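Local coordinates for protein predicted transcriptional regulator (PDB 1XMA) that probably acts as a dimeric, DNA-binding transcriptional regulator of the PadR-like family, at residues B[40-43]-B[44-48]. Sequence-based numbering, arbitrary orientation.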
# COMPACT_ATOMS: atom_id res chain seq x y z
N GLY B 40 -0.82 -1.41 -5.75
CA GLY B 40 -2.01 -0.58 -5.83
C GLY B 40 -1.88 0.72 -6.62
O GLY B 40 -2.89 1.28 -7.06
N TYR B 41 -0.65 1.21 -6.83
CA TYR B 41 -0.47 2.56 -7.43
C TYR B 41 0.27 2.66 -8.75
O TYR B 41 0.40 3.75 -9.29
CB TYR B 41 0.04 3.55 -6.37
CG TYR B 41 -1.08 3.82 -5.39
CD1 TYR B 41 -2.08 4.76 -5.69
CD2 TYR B 41 -1.18 3.09 -4.20
CE1 TYR B 41 -3.15 4.98 -4.81
CE2 TYR B 41 -2.25 3.30 -3.32
CZ TYR B 41 -3.22 4.24 -3.62
OH TYR B 41 -4.24 4.45 -2.75
N VAL B 42 0.70 1.52 -9.28
CA VAL B 42 1.42 1.44 -10.55
C VAL B 42 0.71 2.24 -11.62
O VAL B 42 1.29 3.17 -12.22
CB VAL B 42 1.67 -0.11 -10.96
CG1 VAL B 42 1.82 -0.32 -12.47
CG2 VAL B 42 2.87 -0.63 -10.26
N ASP B 43 -0.56 1.90 -11.86
CA ASP B 43 -1.36 2.57 -12.91
C ASP B 43 -1.49 4.06 -12.69
O ASP B 43 -1.39 4.86 -13.64
CB ASP B 43 -2.75 1.95 -13.01
CG ASP B 43 -2.70 0.49 -13.47
OD1 ASP B 43 -1.60 -0.06 -13.64
OD2 ASP B 43 -3.76 -0.11 -13.66
N THR B 44 -1.73 4.44 -11.43
CA THR B 44 -1.87 5.84 -11.04
C THR B 44 -0.56 6.61 -11.26
O THR B 44 -0.59 7.74 -11.73
CB THR B 44 -2.32 5.94 -9.56
OG1 THR B 44 -3.50 5.14 -9.38
CG2 THR B 44 -2.58 7.41 -9.14
N ILE B 45 0.58 5.99 -10.93
CA ILE B 45 1.91 6.54 -11.21
C ILE B 45 2.19 6.73 -12.73
O ILE B 45 2.75 7.73 -13.14
CB ILE B 45 3.04 5.64 -10.55
CG1 ILE B 45 2.98 5.73 -9.02
CG2 ILE B 45 4.43 5.97 -11.13
CD1 ILE B 45 3.99 4.84 -8.26
N ILE B 46 1.79 5.76 -13.55
CA ILE B 46 1.92 5.87 -15.01
C ILE B 46 1.01 6.94 -15.59
O ILE B 46 1.43 7.70 -16.45
CB ILE B 46 1.66 4.52 -15.73
CG1 ILE B 46 2.81 3.54 -15.45
CG2 ILE B 46 1.49 4.75 -17.26
CD1 ILE B 46 2.43 2.07 -15.58
N LEU B 47 -0.22 7.00 -15.08
CA LEU B 47 -1.17 8.05 -15.45
C LEU B 47 -0.67 9.44 -15.07
O LEU B 47 -0.83 10.42 -15.82
CB LEU B 47 -2.53 7.79 -14.80
CG LEU B 47 -3.29 6.56 -15.31
CD1 LEU B 47 -4.56 6.38 -14.53
CD2 LEU B 47 -3.58 6.65 -16.84
N SER B 48 -0.07 9.52 -13.89
CA SER B 48 0.50 10.75 -13.37
C SER B 48 1.57 11.33 -14.32
O SER B 48 1.58 12.53 -14.59
CB SER B 48 1.10 10.47 -12.00
OG SER B 48 1.77 11.59 -11.52
O HOH W 1 -3.46 2.48 -9.50
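Thr44 OG1 and Gly40 O are joined by one water, which lies 2.7 Å from Thr44 OG1 and donates to Gly40 O at 2.8 Å. This is a water-inserted turn of helix 35-52: Gly40 O and Thr44 N stand 5.5 Å apart, too far for the i to i+4 bond, and the water fills the break. Regular alpha-helical bonding follows at once: Ile45 N reaches Tyr41 O at 2.8 Å, almost straight at 166°, and Ile46 N and Leu47 N bond to Val42 O and Asp43 O. The hydroxyl of Thr44 sits beside its own backbone N (chi1 -53°), which places OG1 within bonding distance of the water and alongside Tyr41, 4.0 Å from its CD1. The Tyr41 ring meets Trp125 of helix 112-135 edge-to-face. Asp43 OD1 forms a salt bridge with Arg85 NH1, while Ser48 OG hydrogen-bonds to Phe135 O of the second subunit. This buried part of the helix thus packs within the probable winged-helix domain, against helices 57-67 and 76-88, and also meets the dimer partner. Val42 and Ile46 run side by side, and Val42 CG1, anti to its amide nitrogen (chi1 154°), meets Ile46 CD1 at 4.0 Å.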